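Local coordinates for protein beta-hexosaminidase Amuc_2018 (Akkermansia muciniphila, PDB 6JEB) that hydrolyses terminal N-acetylhexosamine residues from the non-reducing ends of beta-linked glycans, as a zinc-containing family 20 glycoside hydrolase, at residues C270-A273 / R274-A277; P230-W233 / K234-S238; K280-Q283 / E284-K287; E309-A312 / G313-H316. All blocks are in the same frame, centred on the assembly; numbering follows the deposited sequence.

Interaction 1. Residues C270-A273 / R274-A277; sequences CREA and RTRA. With ZN (zinc ion), chain B.
R274 folds back over C270 and R271 in a contact between successive turns of one alpha-helix, the short helix 268-277 on the outer part of the catalytic TIM barrel, beside the four-cysteine zinc site. C270 SG binds zinc at 2.4 Å, with C206, C226 and C267 completing the tetrathiolate. The chain of R274 bends at its third torsion (chi3 -57°), which lays its guanidinium flat against the preceding turn: one face rests on C270 O and R271 CA, both offset toward the rim. NH1 of R274 lies 3.6 Å from C270 CB, and its NH2 is 3.4 Å from R271 CG. The guanidinium planes of R271 and R274 stand nearly perpendicular, 87° apart. R271 NE and R274 NH2 both bond to E265 O and R274 NH1 reaches W264 O, while the salt bridge of R274 NE with E282 OE2 probably offsets the charge of R274. An arginine suits this place because its flat head can cover the helix backbone and still turn its N-H groups to acceptors on neighbouring segments.

On the outer side, R271 O takes two donors from opposite faces of its plane: T275 N at 3.1 Å and T275 OG1 at 3.2 Å. R276 repeats the bent posture over E272 O and A273 CA, where the small A273 leaves room for it. A water bonded to E272 OE1 at 3.2 Å joins R276 NH1 more weakly. The inner side of the helix faces helix 282-299, whose E282 and Q285 receive R274, and the loop holding P227 and Q228, which packs on C270.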
loop_
_atom_site.group_PDB
_atom_site.type_symbol
_atom_site.label_atom_id
_atom_site.label_comp_id
_atom_site.label_asym_id
_atom_site.label_seq_id
_atom_site.Cartn_x
_atom_site.Cartn_y
_atom_site.Cartn_z
ATOM N N CYS A 270 22.285 18.724 -17.463
ATOM C CA CYS A 270 21.845 19.164 -16.141
ATOM C C CYS A 270 22.801 20.181 -15.530
ATOM O O CYS A 270 22.356 21.092 -14.820
ATOM C CB CYS A 270 21.657 17.968 -15.206
ATOM S SG CYS A 270 20.248 16.905 -15.637
ATOM N N ARG A 271 24.107 20.055 -15.789
ATOM C CA ARG A 271 25.054 21.030 -15.253
ATOM C C ARG A 271 24.705 22.444 -15.697
ATOM O O ARG A 271 24.658 23.368 -14.878
ATOM C CB ARG A 271 26.480 20.679 -15.677
ATOM C CG ARG A 271 27.067 19.570 -14.854
ATOM C CD ARG A 271 28.415 19.151 -15.377
ATOM N NE ARG A 271 29.072 18.290 -14.406
ATOM C CZ ARG A 271 30.299 17.803 -14.535
ATOM N NH1 ARG A 271 31.028 18.096 -15.606
ATOM N NH2 ARG A 271 30.793 17.025 -13.583
ATOM N N GLU A 272 24.459 22.634 -16.996
ATOM C CA GLU A 272 24.150 23.975 -17.484
ATOM C C GLU A 272 22.741 24.408 -17.109
ATOM O O GLU A 272 22.498 25.602 -16.906
ATOM C CB GLU A 272 24.348 24.065 -18.995
ATOM C CG GLU A 272 25.768 24.325 -19.399
ATOM C CD GLU A 272 26.325 25.615 -18.804
ATOM O OE1 GLU A 272 25.737 26.700 -19.007
ATOM O OE2 GLU A 272 27.354 25.538 -18.115
ATOM N N ALA A 273 21.798 23.468 -17.021
ATOM C CA ALA A 273 20.467 23.832 -16.556
ATOM C C ALA A 273 20.515 24.351 -15.128
ATOM O O ALA A 273 19.828 25.323 -14.792
ATOM C CB ALA A 273 19.522 22.643 -16.663
ATOM N N ARG A 274 21.335 23.727 -14.274
ATOM C CA ARG A 274 21.491 24.234 -12.913
ATOM C C ARG A 274 22.117 25.620 -12.911
ATOM O O ARG A 274 21.712 26.487 -12.129
ATOM C CB ARG A 274 22.321 23.273 -12.063
ATOM C CG ARG A 274 21.580 22.005 -11.679
ATOM C CD ARG A 274 22.325 21.235 -10.589
ATOM N NE ARG A 274 23.695 20.902 -10.979
ATOM C CZ ARG A 274 24.037 19.808 -11.657
ATOM N NH1 ARG A 274 23.107 18.938 -12.040
ATOM N NH2 ARG A 274 25.310 19.588 -11.964
ATOM N N THR A 275 23.110 25.848 -13.778
ATOM C CA THR A 275 23.708 27.176 -13.871
ATOM C C THR A 275 22.667 28.212 -14.281
ATOM O O THR A 275 22.599 29.296 -13.693
ATOM C CB THR A 275 24.889 27.146 -14.843
ATOM O OG1 THR A 275 25.892 26.241 -14.352
ATOM C CG2 THR A 275 25.495 28.532 -15.008
ATOM N N ARG A 276 21.820 27.881 -15.263
ATOM C CA ARG A 276 20.785 28.812 -15.710
ATOM C C ARG A 276 19.768 29.100 -14.612
ATOM O O ARG A 276 19.292 30.234 -14.480
ATOM C CB ARG A 276 20.059 28.258 -16.936
ATOM C CG ARG A 276 20.892 28.186 -18.195
ATOM C CD ARG A 276 20.011 27.935 -19.422
ATOM N NE ARG A 276 19.365 26.621 -19.439
ATOM C CZ ARG A 276 19.951 25.515 -19.887
ATOM N NH1 ARG A 276 21.203 25.564 -20.327
ATOM N NH2 ARG A 276 19.291 24.357 -19.883
ATOM N N ALA A 277 19.399 28.082 -13.836
ATOM C CA ALA A 277 18.402 28.227 -12.782
ATOM C C ALA A 277 18.989 28.706 -11.458
ATOM O O ALA A 277 18.237 28.872 -10.490
ATOM C CB ALA A 277 17.653 26.905 -12.571
HETATM ZN ZN ZN B . 20.618 15.203 -17.247
HETATM O O HOH W 1 23.385 26.845 -21.199
#

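Interaction 2. Residues P230-W233 / K234-S238; sequences PEVW and KFYAS
A chi1 of 165° carries V232 CG1 away from its own N, and Y236 sets CG beside its N, anti to its carbonyl carbon (chi1 -75°); methyl and ring thus run alongside each other, pointing the same way. This i to i+4 pair belongs to the first turns of helix 230-246, which lies in the chain between barrel strands 183-187 and 251-253. V232 CG1 lies 3.8 Å from Y236 CE2 and as near to CD2. Y236 CD2 also comes 3.4 Å from V232 O. F235 stands next to it and sets CD2 over one face of the tyrosine ring, toward the rim.

P230 suits the start of the helix: it has no N-H to give, and none is needed there, while its carbonyl accepts K234 N at 3.0 Å. The aromatic residues serve different neighbours. W233 donates NE1 to P227 O and makes a cation-pi contact with K292 of helix 282-299, whereas F235 and Y236 pack on L197 of helix 195-200. Small A237 rests on the preceding turn: its CB lies 3.3 Å from W233 O, the same carbonyl that accepts A237 N at 3.0 Å.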
loop_
_atom_site.group_PDB
_atom_site.type_symbol
_atom_site.label_atom_id
_atom_site.label_comp_id
_atom_site.label_asym_id
_atom_site.label_seq_id
_atom_site.Cartn_x
_atom_site.Cartn_y
_atom_site.Cartn_z
ATOM N N PRO A 230 13.035 17.195 -23.495
ATOM C CA PRO A 230 11.595 17.393 -23.718
ATOM C C PRO A 230 10.828 16.095 -23.827
ATOM O O PRO A 230 9.646 16.050 -23.459
ATOM C CB PRO A 230 11.541 18.194 -25.026
ATOM C CG PRO A 230 12.872 17.937 -25.693
ATOM C CD PRO A 230 13.858 17.790 -24.564
ATOM N N GLU A 231 11.460 15.032 -24.328
ATOM C CA GLU A 231 10.797 13.735 -24.448
ATOM C C GLU A 231 10.346 13.200 -23.096
ATOM O O GLU A 231 9.353 12.471 -23.012
ATOM C CB GLU A 231 11.760 12.721 -25.062
ATOM C CG GLU A 231 12.164 13.005 -26.488
ATOM C CD GLU A 231 13.342 13.962 -26.607
ATOM O OE1 GLU A 231 13.839 14.487 -25.575
ATOM O OE2 GLU A 231 13.775 14.180 -27.754
ATOM N N VAL A 232 11.100 13.513 -22.039
ATOM C CA VAL A 232 10.743 13.050 -20.700
ATOM C C VAL A 232 9.401 13.637 -20.287
ATOM O O VAL A 232 8.519 12.933 -19.783
ATOM C CB VAL A 232 11.856 13.417 -19.699
ATOM C CG1 VAL A 232 11.365 13.274 -18.271
ATOM C CG2 VAL A 232 13.077 12.549 -19.939
ATOM N N TRP A 233 9.216 14.938 -20.525
ATOM C CA TRP A 233 7.984 15.599 -20.109
ATOM C C TRP A 233 6.808 15.204 -20.990
ATOM O O TRP A 233 5.683 15.070 -20.497
ATOM C CB TRP A 233 8.202 17.113 -20.046
ATOM C CG TRP A 233 9.270 17.402 -19.056
ATOM C CD1 TRP A 233 10.541 17.824 -19.315
ATOM C CD2 TRP A 233 9.194 17.195 -17.641
ATOM N NE1 TRP A 233 11.252 17.915 -18.146
ATOM C CE2 TRP A 233 10.448 17.537 -17.102
ATOM C CE3 TRP A 233 8.184 16.755 -16.779
ATOM C CZ2 TRP A 233 10.716 17.470 -15.732
ATOM C CZ3 TRP A 233 8.448 16.690 -15.422
ATOM C CH2 TRP A 233 9.706 17.048 -14.910
ATOM N N LYS A 234 7.039 15.009 -22.293
ATOM C CA LYS A 234 5.974 14.491 -23.141
ATOM C C LYS A 234 5.572 13.090 -22.700
ATOM O O LYS A 234 4.378 12.758 -22.677
ATOM C CB LYS A 234 6.408 14.488 -24.605
ATOM C CG LYS A 234 5.296 14.098 -25.567
ATOM C CD LYS A 234 5.691 14.356 -27.005
ATOM C CE LYS A 234 4.556 14.001 -27.966
ATOM N NZ LYS A 234 5.000 13.996 -29.382
ATOM N N PHE A 235 6.552 12.266 -22.326
ATOM C CA PHE A 235 6.257 10.912 -21.870
ATOM C C PHE A 235 5.424 10.936 -20.596
ATOM O O PHE A 235 4.371 10.294 -20.517
ATOM C CB PHE A 235 7.564 10.147 -21.638
ATOM C CG PHE A 235 7.376 8.802 -20.986
ATOM C CD1 PHE A 235 6.758 7.765 -21.673
ATOM C CD2 PHE A 235 7.839 8.569 -19.702
ATOM C CE1 PHE A 235 6.591 6.519 -21.083
ATOM C CE2 PHE A 235 7.684 7.317 -19.100
ATOM C CZ PHE A 235 7.060 6.295 -19.790
ATOM N N TYR A 236 5.877 11.673 -19.579
ATOM C CA TYR A 236 5.125 11.657 -18.326
ATOM C C TYR A 236 3.751 12.298 -18.473
ATOM O O TYR A 236 2.806 11.871 -17.802
ATOM C CB TYR A 236 5.938 12.271 -17.186
ATOM C CG TYR A 236 7.029 11.347 -16.685
ATOM C CD1 TYR A 236 6.752 10.031 -16.328
ATOM C CD2 TYR A 236 8.334 11.791 -16.569
ATOM C CE1 TYR A 236 7.751 9.187 -15.870
ATOM C CE2 TYR A 236 9.336 10.961 -16.113
ATOM C CZ TYR A 236 9.039 9.657 -15.761
ATOM O OH TYR A 236 10.037 8.822 -15.302
ATOM N N ALA A 237 3.607 13.307 -19.340
ATOM C CA ALA A 237 2.270 13.832 -19.611
ATOM C C ALA A 237 1.366 12.743 -20.176
ATOM O O ALA A 237 0.196 12.635 -19.789
ATOM C CB ALA A 237 2.335 15.037 -20.557
ATOM N N SER A 238 1.902 11.908 -21.076
ATOM C CA SER A 238 1.113 10.806 -21.623
ATOM C C SER A 238 0.788 9.780 -20.551
ATOM O O SER A 238 -0.334 9.264 -20.503
ATOM C CB SER A 238 1.862 10.129 -22.768
ATOM O OG SER A 238 2.111 11.044 -23.815
#

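Interaction 3. Residues K280-Q283 / E284-K287; sequences KDEQ and EQMK
The carboxylates of D281 and E284, the latter in the conformer described, one of two, stand almost perpendicular, their planes 89° apart, and each is met by a backbone N-H in a different way. D281 OD1 receives E284 N nearly along its C-O axis, whereas E284 OE2 is approached by K280 N from above its plane, 57° out of it. This is the N-cap of helix 282-299, with D281 as the capping residue. It resembles a capping box, but the returning bond goes to K280 rather than to the N-cap residue itself.

The capping bond is 2.9 Å from E284 N to D281 OD1. Aspartate suits the place because its short chain, with CG set between the backbone N and carbonyl carbon (chi1 58°), can reach an N-H that has no carbonyl of a preceding turn to pair with. The longer E284 extends beyond CG back past the helix start, and its OE2 accepts K280 N at 2.8 Å. Two acids at this end would probably also be stabilised by the helix dipole. The amine of K280 bonds to A278 O instead of E284.

On another side of the helix, the E282 and Q285 side chains are inclined to each other, carboxylate and amide planes steeply turned, and both polar ends turn to R274 of helix 268-277. Their flanks, with M286, pack on W264. Q283 sends OE1 to N311, and K287 reaches G313 O. The weak Q285 N to D281 O bond gives way to a firm one, M286 N to E282 O at 2.8 Å, the donor above the carbonyl plane.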
loop_
_atom_site.group_PDB
_atom_site.type_symbol
_atom_site.label_atom_id
_atom_site.label_comp_id
_atom_site.label_asym_id
_atom_site.label_seq_id
_atom_site.Cartn_x
_atom_site.Cartn_y
_atom_site.Cartn_z
ATOM N N LYS A 280 22.088 25.453 -6.595
ATOM C CA LYS A 280 23.358 25.225 -5.928
ATOM C C LYS A 280 23.724 23.754 -5.827
ATOM O O LYS A 280 24.908 23.435 -5.686
ATOM C CB LYS A 280 23.343 25.851 -4.526
ATOM C CG LYS A 280 23.418 27.381 -4.501
ATOM C CD LYS A 280 22.126 28.046 -4.976
ATOM C CE LYS A 280 22.214 29.563 -4.937
ATOM N NZ LYS A 280 21.082 30.197 -5.675
ATOM N N ASP A 281 22.747 22.852 -5.909
ATOM C CA ASP A 281 23.018 21.432 -5.757
ATOM C C ASP A 281 21.889 20.644 -6.407
ATOM O O ASP A 281 20.939 21.206 -6.958
ATOM C CB ASP A 281 23.209 21.044 -4.283
ATOM C CG ASP A 281 22.003 21.382 -3.413
ATOM O OD1 ASP A 281 20.853 21.126 -3.828
ATOM O OD2 ASP A 281 22.203 21.880 -2.286
ATOM N N GLU A 282 21.995 19.322 -6.315
ATOM C CA GLU A 282 21.030 18.453 -6.963
ATOM C C GLU A 282 19.772 18.243 -6.132
ATOM O O GLU A 282 18.781 17.730 -6.666
ATOM C CB GLU A 282 21.683 17.119 -7.337
ATOM C CG GLU A 282 22.721 17.220 -8.453
ATOM C CD GLU A 282 23.999 17.922 -8.012
ATOM O OE1 GLU A 282 24.497 17.636 -6.900
ATOM O OE2 GLU A 282 24.492 18.784 -8.768
ATOM N N GLN A 283 19.775 18.626 -4.848
ATOM C CA GLN A 283 18.523 18.620 -4.097
ATOM C C GLN A 283 17.605 19.743 -4.562
ATOM O O GLN A 283 16.386 19.559 -4.645
ATOM C CB GLN A 283 18.782 18.692 -2.590
ATOM C CG GLN A 283 19.385 17.428 -2.003
ATOM C CD GLN A 283 18.476 16.221 -2.164
ATOM O OE1 GLN A 283 17.444 16.122 -1.505
ATOM N NE2 GLN A 283 18.852 15.300 -3.051
ATOM N N GLU A 284 18.167 20.914 -4.870
ATOM C CA GLU A 284 17.373 21.959 -5.515
ATOM C C GLU A 284 16.845 21.478 -6.858
ATOM O O GLU A 284 15.705 21.768 -7.233
ATOM C CB GLU A 284 18.219 23.214 -5.726
ATOM C CG GLU A 284 18.287 24.153 -4.549
ATOM C CD GLU A 284 18.874 25.492 -4.941
ATOM O OE1 GLU A 284 18.150 26.309 -5.554
ATOM O OE2 GLU A 284 20.068 25.716 -4.660
ATOM N N GLN A 285 17.668 20.734 -7.600
ATOM C CA GLN A 285 17.204 20.187 -8.866
ATOM C C GLN A 285 16.069 19.193 -8.646
ATOM O O GLN A 285 15.086 19.183 -9.396
ATOM C CB GLN A 285 18.363 19.522 -9.599
ATOM C CG GLN A 285 17.996 19.130 -11.019
ATOM C CD GLN A 285 19.144 18.503 -11.782
ATOM O OE1 GLN A 285 20.312 18.682 -11.436
ATOM N NE2 GLN A 285 18.813 17.761 -12.830
ATOM N N MET A 286 16.187 18.353 -7.611
ATOM C CA MET A 286 15.131 17.397 -7.292
ATOM C C MET A 286 13.837 18.115 -6.929
ATOM O O MET A 286 12.753 17.715 -7.367
ATOM C CB MET A 286 15.581 16.488 -6.144
ATOM C CG MET A 286 14.626 15.329 -5.817
ATOM S SD MET A 286 14.634 14.000 -7.045
ATOM C CE MET A 286 16.306 13.375 -6.900
ATOM N N LYS A 287 13.930 19.174 -6.122
ATOM C CA LYS A 287 12.741 19.953 -5.782
ATOM C C LYS A 287 12.063 20.498 -7.035
ATOM O O LYS A 287 10.838 20.415 -7.179
ATOM C CB LYS A 287 13.117 21.087 -4.826
ATOM C CG LYS A 287 11.950 21.950 -4.392
ATOM C CD LYS A 287 12.420 23.078 -3.482
ATOM C CE LYS A 287 11.243 23.894 -2.972
ATOM N NZ LYS A 287 10.340 23.082 -2.093
#

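Interaction 4. Residues E309-A312 / G313-H316; sequences EGNA and GIYH
Y315 brings its ring alongside the N311 and A312 carbonyls, CE2 3.4 Å from N311 O, in the tight turn that follows barrel strand 303-307. I314 lies against the ring, with CG1 3.5 Å above its plane and over its centre, a CH-pi contact between sequence neighbours that suits a branched aliphatic residue. N311 and I314 are inclined to each other, N311 ND2 passing 3.6 Å from I314 CG2 while it donates to Q283 OE1 of helix 282-299.

N311 also shapes the chain. Its OD1 accepts G313 N at 3.3 Å from above the amide plane, forming an Asx turn, and its carbonyl O accepts I314 N at 3.2 Å in an almost straight bond (178°) of 3-10 type. Glycine suits position 310, where phi is positive and a CB would press on the E309 carbonyl. Water ties the turn together: one molecule joins N311 N, at 2.9 Å, with the Y315 hydroxyl, and another donates to both A312 O and Y315 O.

The E309 carboxylate lies beside the active site, OE1 bonded to E258 N and to R325 NH2, near W324. On the other side of the turn, I314 packs on M286 and F290 of helix 282-299, and Y315 meets F306 of strand 303-307, before the chain enters strand 320-323.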
loop_
_atom_site.group_PDB
_atom_site.type_symbol
_atom_site.label_atom_id
_atom_site.label_comp_id
_atom_site.label_asym_id
_atom_site.label_seq_id
_atom_site.Cartn_x
_atom_site.Cartn_y
_atom_site.Cartn_z
ATOM N N GLU A 309 12.225 11.008 1.780
ATOM C CA GLU A 309 13.648 10.682 1.732
ATOM C C GLU A 309 14.486 11.499 2.712
ATOM O O GLU A 309 15.711 11.557 2.576
ATOM C CB GLU A 309 14.194 10.759 0.301
ATOM C CG GLU A 309 13.728 9.589 -0.572
ATOM C CD GLU A 309 14.324 8.258 -0.136
ATOM O OE1 GLU A 309 15.348 7.841 -0.706
ATOM O OE2 GLU A 309 13.778 7.624 0.789
ATOM N N GLY A 310 13.852 12.116 3.708
ATOM C CA GLY A 310 14.576 12.739 4.793
ATOM C C GLY A 310 14.950 14.192 4.592
ATOM O O GLY A 310 15.559 14.783 5.493
ATOM N N ASN A 311 14.616 14.789 3.452
ATOM C CA ASN A 311 14.883 16.203 3.192
ATOM C C ASN A 311 13.539 16.862 2.898
ATOM O O ASN A 311 13.094 16.906 1.749
ATOM C CB ASN A 311 15.860 16.392 2.033
ATOM C CG ASN A 311 16.202 17.857 1.803
ATOM O OD1 ASN A 311 15.829 18.720 2.598
ATOM N ND2 ASN A 311 16.909 18.144 0.718
ATOM N N ALA A 312 12.895 17.385 3.941
ATOM C CA ALA A 312 11.563 17.948 3.762
ATOM C C ALA A 312 11.552 19.115 2.786
ATOM O O ALA A 312 10.491 19.443 2.245
ATOM C CB ALA A 312 10.980 18.371 5.109
ATOM N N GLY A 313 12.709 19.728 2.526
ATOM C CA GLY A 313 12.756 20.900 1.670
ATOM C C GLY A 313 12.458 20.638 0.206
ATOM O O GLY A 313 12.188 21.590 -0.533
ATOM N N ILE A 314 12.499 19.375 -0.239
ATOM C CA ILE A 314 12.260 19.091 -1.655
ATOM C C ILE A 314 10.783 18.941 -2.000
ATOM O O ILE A 314 10.450 18.794 -3.186
ATOM C CB ILE A 314 13.067 17.898 -2.215
ATOM C CG1 ILE A 314 12.604 16.569 -1.609
ATOM C CG2 ILE A 314 14.569 18.110 -2.007
ATOM C CD1 ILE A 314 13.218 15.350 -2.304
ATOM N N TYR A 315 9.891 18.968 -1.014
ATOM C CA TYR A 315 8.460 18.837 -1.245
ATOM C C TYR A 315 7.781 20.185 -1.047
ATOM O O TYR A 315 8.356 21.121 -0.485
ATOM C CB TYR A 315 7.854 17.779 -0.310
ATOM C CG TYR A 315 8.695 16.521 -0.270
ATOM C CD1 TYR A 315 8.662 15.602 -1.320
ATOM C CD2 TYR A 315 9.550 16.270 0.796
ATOM C CE1 TYR A 315 9.455 14.459 -1.296
ATOM C CE2 TYR A 315 10.342 15.134 0.834
ATOM C CZ TYR A 315 10.289 14.228 -0.215
ATOM O OH TYR A 315 11.084 13.106 -0.181
ATOM N N HIS A 316 6.551 20.281 -1.541
ATOM C CA HIS A 316 5.778 21.506 -1.413
ATOM C C HIS A 316 4.771 21.369 -0.280
ATOM O O HIS A 316 4.159 20.311 -0.126
ATOM C CB HIS A 316 5.018 21.780 -2.712
ATOM C CG HIS A 316 4.421 23.152 -2.789
ATOM N ND1 HIS A 316 3.232 23.483 -2.176
ATOM C CD2 HIS A 316 4.852 24.277 -3.407
ATOM C CE1 HIS A 316 2.956 24.755 -2.412
ATOM N NE2 HIS A 316 3.923 25.259 -3.157
HETATM O O HOH W 2 13.751 13.942 0.867
HETATM O O HOH W 3 9.184 21.781 1.963
#

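Overall arrangement
Interactions 1, 3 and 4 are joined in series between the zinc site and the substrate pocket. Interactions 1 and 3, centres 10 Å apart, join through R274 NH1 to Q285 OE1 (2.9 Å) and the salt bridge from R274 NE to E282 OE2 (3.2 Å). Interactions 3 and 4, centres 11 Å apart, join through K287 NZ to G313 O (2.8 Å) and N311 ND2 to Q283 OE1 (3.1 Å). Interaction 2 stands aside, its nearest atoms about 8 Å from interaction 3, though W233 packs farther along helix 282-299. The E309 side chain lies about 6 Å from acetamide and that of M286 about 13 Å, whereas C270 binds zinc.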